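Local coordinates for protein putative SnoaL-like polyketide cyclase (Jannaschia sp., PDB 3KKG) that is probably a SnoaL-like polyketide cyclase of the NTF2 superfamily, its substrate and reaction not established, at residues S43-N48 / M127-D132; V86-L91 / P112-F117. All coordinates share one frame; numbering follows the deposited sequence.

Contact 1 (S43-N48 / M127-D132); sequences SIFHSN and MRYFTD
The carbonyl oxygen Y129 O lies over the centre of one face of the H46 imidazole, 3.9 Å above the ring plane, while F45 CD2 and T131 C stand at the imidazole edge. F45 in turn offers a face to H46: ND1 sits over the middle of the phenyl ring, 3.3 Å above its plane. Water 1 covers part of one face of F130, its O 3.4 Å above that ring and toward the rim. Rings F45 and Y129 point the same way from neighbouring strands with planes 11° apart, yet their centroids are 5.9 Å apart, so they barely overlap. F45, H46, Y129 and F130 form an aromatic cluster, and helix 133-140 packs on F45 and H46 through L133.

Parallel pairing joins 43-45 to 127-129 in the NTF2-like sheet, with I44 N bonded to M127 O and a weaker return bond from Y129 N to I44 O. The type II' turn F45 to N48 then carries the chain away, but H46 N still reaches Y129 O at 2.9 Å. With CG anti to the carbonyl carbon (chi1 -62°), the imidazole extends along the partner strand and brings NE2 to 2.9 Å from T131 N. This N-H...N bond is nearly straight (173°), although the donor is tilted from the imidazole plane. Water 1 donates to H46 O at 2.8 Å and to Y129 O at 3.1 Å.

With an alanine in place of H46, T131 N would probably lose its acceptor and the F45 ring the ND1 contact over its centre.

The T131 amide can only donate, consistent with NE2 as acceptor; a side chain in the turn thus takes up the partner strand's next amide after the last backbone bond, and Y129 O is gripped by an amide and a water.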
loop_
_atom_site.group_PDB
_atom_site.type_symbol
_atom_site.label_atom_id
_atom_site.label_comp_id
_atom_site.label_asym_id
_atom_site.label_seq_id
_atom_site.Cartn_x
_atom_site.Cartn_y
_atom_site.Cartn_z
ATOM N N SER A 43 -0.253 10.728 -10.754
ATOM C CA SER A 43 -0.819 10.344 -9.487
ATOM C C SER A 43 -1.710 9.108 -9.702
ATOM O O SER A 43 -2.507 9.050 -10.633
ATOM C CB SER A 43 -1.636 11.505 -8.941
ATOM O OG SER A 43 -2.169 11.162 -7.680
ATOM N N ILE A 44 -1.542 8.108 -8.859
ATOM C CA ILE A 44 -2.259 6.858 -8.996
ATOM C C ILE A 44 -2.908 6.580 -7.633
ATOM O O ILE A 44 -2.189 6.475 -6.614
ATOM C CB ILE A 44 -1.313 5.706 -9.388
ATOM C CG1 ILE A 44 -0.763 5.936 -10.805
ATOM C CG2 ILE A 44 -2.035 4.338 -9.303
ATOM C CD1 ILE A 44 0.378 4.991 -11.195
ATOM N N PHE A 45 -4.236 6.540 -7.610
ATOM C CA PHE A 45 -4.993 6.375 -6.386
ATOM C C PHE A 45 -5.561 4.976 -6.392
ATOM O O PHE A 45 -6.461 4.683 -7.180
ATOM C CB PHE A 45 -6.084 7.432 -6.337
ATOM C CG PHE A 45 -6.894 7.448 -5.092
ATOM C CD1 PHE A 45 -6.391 7.969 -3.952
ATOM C CD2 PHE A 45 -8.182 6.988 -5.090
ATOM C CE1 PHE A 45 -7.177 8.086 -2.803
ATOM C CE2 PHE A 45 -8.971 7.059 -3.922
ATOM C CZ PHE A 45 -8.442 7.571 -2.792
ATOM N N HIS A 46 -5.028 4.081 -5.573
ATOM C CA HIS A 46 -5.434 2.683 -5.543
ATOM C C HIS A 46 -5.291 2.120 -6.988
ATOM O O HIS A 46 -4.227 2.205 -7.584
ATOM C CB HIS A 46 -6.834 2.538 -4.898
ATOM C CG HIS A 46 -6.877 2.995 -3.480
ATOM N ND1 HIS A 46 -7.045 4.324 -3.148
ATOM C CD2 HIS A 46 -6.614 2.354 -2.314
ATOM C CE1 HIS A 46 -6.923 4.460 -1.827
ATOM N NE2 HIS A 46 -6.653 3.284 -1.307
ATOM N N SER A 47 -6.324 1.454 -7.534
ATOM C CA SER A 47 -6.255 0.888 -8.881
ATOM C C SER A 47 -6.809 1.847 -9.933
ATOM O O SER A 47 -6.911 1.466 -11.117
ATOM C CB SER A 47 -6.996 -0.449 -9.000
ATOM O OG SER A 47 -8.381 -0.255 -8.912
ATOM N N ASN A 48 -7.125 3.088 -9.538
ATOM C CA ASN A 48 -7.652 4.080 -10.531
ATOM C C ASN A 48 -6.624 4.374 -11.600
ATOM O O ASN A 48 -5.433 4.264 -11.390
ATOM C CB ASN A 48 -8.013 5.419 -9.925
ATOM C CG ASN A 48 -9.180 5.388 -8.982
ATOM O OD1 ASN A 48 -9.559 6.451 -8.445
ATOM N ND2 ASN A 48 -9.726 4.231 -8.734
HETATM N N MSE A 127 3.480 9.113 -7.984
HETATM C CA MSE A 127 3.039 8.806 -6.657
HETATM C C MSE A 127 1.918 7.781 -6.744
HETATM O O MSE A 127 0.948 8.041 -7.447
HETATM C CB MSE A 127 2.519 10.076 -5.981
HETATM C CG MSE A 127 2.042 9.907 -4.571
HETATM SE SE MSE A 127 1.481 11.605 -3.854
HETATM C CE MSE A 127 -0.083 11.722 -4.799
ATOM N N ARG A 128 2.089 6.629 -6.100
ATOM C CA ARG A 128 1.069 5.608 -5.997
ATOM C C ARG A 128 0.602 5.546 -4.565
ATOM O O ARG A 128 1.382 5.737 -3.637
ATOM C CB ARG A 128 1.613 4.230 -6.400
ATOM C CG ARG A 128 2.133 4.162 -7.795
ATOM C CD ARG A 128 2.875 2.847 -8.052
ATOM N NE ARG A 128 3.337 2.763 -9.426
ATOM C CZ ARG A 128 3.703 1.602 -9.958
ATOM N NH1 ARG A 128 3.628 0.471 -9.269
ATOM N NH2 ARG A 128 4.148 1.574 -11.214
ATOM N N TYR A 129 -0.680 5.342 -4.344
ATOM C CA TYR A 129 -1.274 5.429 -3.038
ATOM C C TYR A 129 -2.197 4.272 -2.728
ATOM O O TYR A 129 -3.061 3.914 -3.512
ATOM C CB TYR A 129 -2.049 6.771 -2.926
ATOM C CG TYR A 129 -2.592 6.992 -1.548
ATOM C CD1 TYR A 129 -1.742 7.376 -0.526
ATOM C CD2 TYR A 129 -3.917 6.821 -1.250
ATOM C CE1 TYR A 129 -2.193 7.516 0.748
ATOM C CE2 TYR A 129 -4.382 6.986 0.039
ATOM C CZ TYR A 129 -3.525 7.351 1.025
ATOM O OH TYR A 129 -3.968 7.501 2.324
ATOM N N PHE A 130 -2.136 3.837 -1.457
ATOM C CA PHE A 130 -3.155 2.957 -0.898
ATOM C C PHE A 130 -3.456 3.303 0.534
ATOM O O PHE A 130 -2.537 3.533 1.326
ATOM C CB PHE A 130 -2.726 1.499 -0.851
ATOM C CG PHE A 130 -2.369 0.891 -2.168
ATOM C CD1 PHE A 130 -1.107 0.998 -2.689
ATOM C CD2 PHE A 130 -3.284 0.110 -2.872
ATOM C CE1 PHE A 130 -0.777 0.395 -3.927
ATOM C CE2 PHE A 130 -2.967 -0.508 -4.065
ATOM C CZ PHE A 130 -1.747 -0.364 -4.586
ATOM N N THR A 131 -4.723 3.257 0.917
ATOM C CA THR A 131 -5.170 3.131 2.308
ATOM C C THR A 131 -6.160 2.004 2.414
ATOM O O THR A 131 -6.357 1.260 1.479
ATOM C CB THR A 131 -5.645 4.481 2.851
ATOM O OG1 THR A 131 -5.881 4.357 4.275
ATOM C CG2 THR A 131 -6.950 4.968 2.210
ATOM N N ASP A 132 -6.860 1.898 3.555
ATOM C CA ASP A 132 -7.975 0.939 3.625
ATOM C C ASP A 132 -9.244 1.710 3.242
ATOM O O ASP A 132 -10.060 2.139 4.049
ATOM C CB ASP A 132 -8.126 0.380 5.028
ATOM C CG ASP A 132 -9.085 -0.807 5.054
ATOM O OD1 ASP A 132 -9.873 -0.988 4.083
ATOM O OD2 ASP A 132 -9.095 -1.547 6.069
HETATM O O HOH W 1 -1.866 2.801 -6.202
#

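Contact 2 (V86-L91 / P112-F117); sequences VVQARL and PDVTLF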
loop_
_atom_site.group_PDB
_atom_site.type_symbol
_atom_site.label_atom_id
_atom_site.label_comp_id
_atom_site.label_asym_id
_atom_site.label_seq_id
_atom_site.Cartn_x
_atom_site.Cartn_y
_atom_site.Cartn_z
ATOM N N VAL A 86 9.238 5.053 -0.061
ATOM C CA VAL A 86 7.984 4.502 0.427
ATOM C C VAL A 86 7.730 5.052 1.797
ATOM O O VAL A 86 8.592 5.003 2.670
ATOM C CB VAL A 86 8.055 2.941 0.499
ATOM C CG1 VAL A 86 6.721 2.360 1.039
ATOM C CG2 VAL A 86 8.484 2.351 -0.875
ATOM N N VAL A 87 6.599 5.697 1.997
ATOM C CA VAL A 87 6.213 6.321 3.241
ATOM C C VAL A 87 4.969 5.635 3.764
ATOM O O VAL A 87 3.936 5.657 3.107
ATOM C CB VAL A 87 5.989 7.839 3.093
ATOM C CG1 VAL A 87 5.610 8.439 4.446
ATOM C CG2 VAL A 87 7.225 8.521 2.519
ATOM N N GLN A 88 5.026 5.062 4.949
ATOM C CA GLN A 88 3.813 4.566 5.604
ATOM C C GLN A 88 3.417 5.563 6.674
ATOM O O GLN A 88 4.274 6.093 7.397
ATOM C CB GLN A 88 4.091 3.267 6.272
ATOM C CG GLN A 88 4.425 2.092 5.308
ATOM C CD GLN A 88 4.506 0.802 6.055
ATOM O OE1 GLN A 88 3.499 0.323 6.537
ATOM N NE2 GLN A 88 5.675 0.259 6.175
ATOM N N ALA A 89 2.118 5.778 6.823
ATOM C CA ALA A 89 1.636 6.781 7.740
ATOM C C ALA A 89 0.334 6.310 8.335
ATOM O O ALA A 89 -0.195 5.253 7.980
ATOM C CB ALA A 89 1.496 8.195 7.063
ATOM N N ARG A 90 -0.138 7.057 9.326
ATOM C CA ARG A 90 -1.517 6.913 9.769
ATOM C C ARG A 90 -2.249 8.221 9.617
ATOM O O ARG A 90 -1.693 9.292 9.797
ATOM C CB ARG A 90 -1.625 6.373 11.169
ATOM C CG ARG A 90 -1.177 4.919 11.292
ATOM C CD ARG A 90 -1.553 4.362 12.651
ATOM N NE ARG A 90 -2.998 4.079 12.741
ATOM C CZ ARG A 90 -3.584 2.956 12.287
ATOM N NH1 ARG A 90 -2.843 1.993 11.766
ATOM N NH2 ARG A 90 -4.895 2.750 12.400
ATOM N N LEU A 91 -3.496 8.098 9.224
ATOM C CA LEU A 91 -4.391 9.231 8.986
ATOM C C LEU A 91 -5.500 9.224 10.020
ATOM O O LEU A 91 -6.113 8.181 10.245
ATOM C CB LEU A 91 -5.082 9.081 7.625
ATOM C CG LEU A 91 -4.157 8.995 6.441
ATOM C CD1 LEU A 91 -4.978 8.818 5.130
ATOM C CD2 LEU A 91 -3.257 10.204 6.337
ATOM N N PRO A 112 -4.211 3.217 8.526
ATOM C CA PRO A 112 -2.850 3.223 7.968
ATOM C C PRO A 112 -2.905 3.510 6.482
ATOM O O PRO A 112 -3.920 3.248 5.810
ATOM C CB PRO A 112 -2.356 1.812 8.265
ATOM C CG PRO A 112 -3.612 0.961 8.046
ATOM C CD PRO A 112 -4.754 1.844 8.594
ATOM N N ASP A 113 -1.793 3.951 5.925
ATOM C CA ASP A 113 -1.689 4.113 4.493
ATOM C C ASP A 113 -0.274 3.858 4.056
ATOM O O ASP A 113 0.639 3.641 4.879
ATOM C CB ASP A 113 -2.264 5.410 4.044
ATOM C CG ASP A 113 -1.420 6.602 4.286
ATOM O OD1 ASP A 113 -0.304 6.504 4.822
ATOM O OD2 ASP A 113 -1.903 7.726 3.972
ATOM N N VAL A 114 -0.060 3.914 2.768
ATOM C CA VAL A 114 1.285 3.803 2.162
ATOM C C VAL A 114 1.298 4.583 0.865
ATOM O O VAL A 114 0.369 4.541 0.056
ATOM C CB VAL A 114 1.687 2.353 1.957
ATOM C CG1 VAL A 114 0.748 1.611 1.054
ATOM C CG2 VAL A 114 3.132 2.314 1.386
ATOM N N THR A 115 2.323 5.438 0.693
ATOM C CA THR A 115 2.540 6.238 -0.508
ATOM C C THR A 115 3.860 5.822 -1.096
ATOM O O THR A 115 4.870 5.802 -0.352
ATOM C CB THR A 115 2.476 7.752 -0.187
ATOM O OG1 THR A 115 1.349 7.997 0.700
ATOM C CG2 THR A 115 2.346 8.586 -1.422
ATOM N N LEU A 116 3.873 5.551 -2.391
ATOM C CA LEU A 116 5.040 5.008 -3.062
ATOM C C LEU A 116 5.456 6.018 -4.111
ATOM O O LEU A 116 4.736 6.225 -5.120
ATOM C CB LEU A 116 4.677 3.647 -3.668
ATOM C CG LEU A 116 4.130 2.665 -2.616
ATOM C CD1 LEU A 116 2.754 2.214 -2.978
ATOM C CD2 LEU A 116 5.035 1.499 -2.442
ATOM N N PHE A 117 6.598 6.659 -3.916
ATOM C CA PHE A 117 7.074 7.719 -4.790
ATOM C C PHE A 117 8.183 7.216 -5.689
ATOM O O PHE A 117 9.036 6.409 -5.256
ATOM C CB PHE A 117 7.656 8.859 -3.925
ATOM C CG PHE A 117 6.616 9.544 -3.074
ATOM C CD1 PHE A 117 5.929 10.635 -3.552
ATOM C CD2 PHE A 117 6.382 9.150 -1.765
ATOM C CE1 PHE A 117 4.983 11.287 -2.761
ATOM C CE2 PHE A 117 5.443 9.820 -0.974
ATOM C CZ PHE A 117 4.774 10.920 -1.466
HETATM O O HOH W 2 1.746 7.571 3.331
HETATM O O HOH W 3 0.898 1.287 6.434
#
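D113 carries CG between its backbone N and carbonyl carbon (chi1 77°), which swings the carboxylate across to the partner strand: OD1 comes to 3.3 Å from A89 CB and OD2 to 3.5 Å from L91 CD1, the L91 side chain crossing at about a right angle. OD2 also shares a hydrogen bond with Y129 OH of strand 123-131. In the conformer described, a bend at chi3 (75°) folds R90 so that one guanidinium face lies above P112 N, with NH1 3.5 Å from P112 CB; its NH2 forms a salt bridge with D110.

Antiparallel pairing, with segment axes at 149°, supplies the frame. V87 and T115 exchange two nearly straight bonds, V87 N to T115 O and T115 N to V87 O, each 2.9 Å. D113 N bonds A89 O at 2.9 Å, but A89 N meets D113 O at 3.2 Å from above the carbonyl plane. Water 2 ties V87 O, D113 OD1 and T115 OG1 together, accepting from the last at 2.7 Å. On the opposite face, with Q88, V86 CG1 meets V114 CG2 at 3.6 Å and L116 packs alongside V86.

These are central strands of the curved NTF2-like sheet, flanked by 72-81 and 123-131. Helix 6-16 and the loop with F19 cover V87 and F117, whereas Q88, V114 and L116 pack against the second subunit.

In the fold
Contact 1 and contact 2 have centres 10 Å apart and meet where strand 123-131 runs beside 108-120 in one sheet. Two probable hydrogen bonds join them: Y129 OH to D113 OD2 and T131 OG1 to P112 O, each 2.7 Å. L91 CD1 packs at 3.3 Å from Y129 OH. The side chains of Y129 and L91 each come to about 4 Å from a bound PEG, and that of F45 to about 4 Å from a PGE; probably from crystallisation, these may mark the cavity where NTF2-like enzymes bind substrate. The other sheet face serves the dimer: R128, salt-bridged to E126 and to E76 of the second subunit, also bonds that subunit's Q88, and F130 packs on its counterpart.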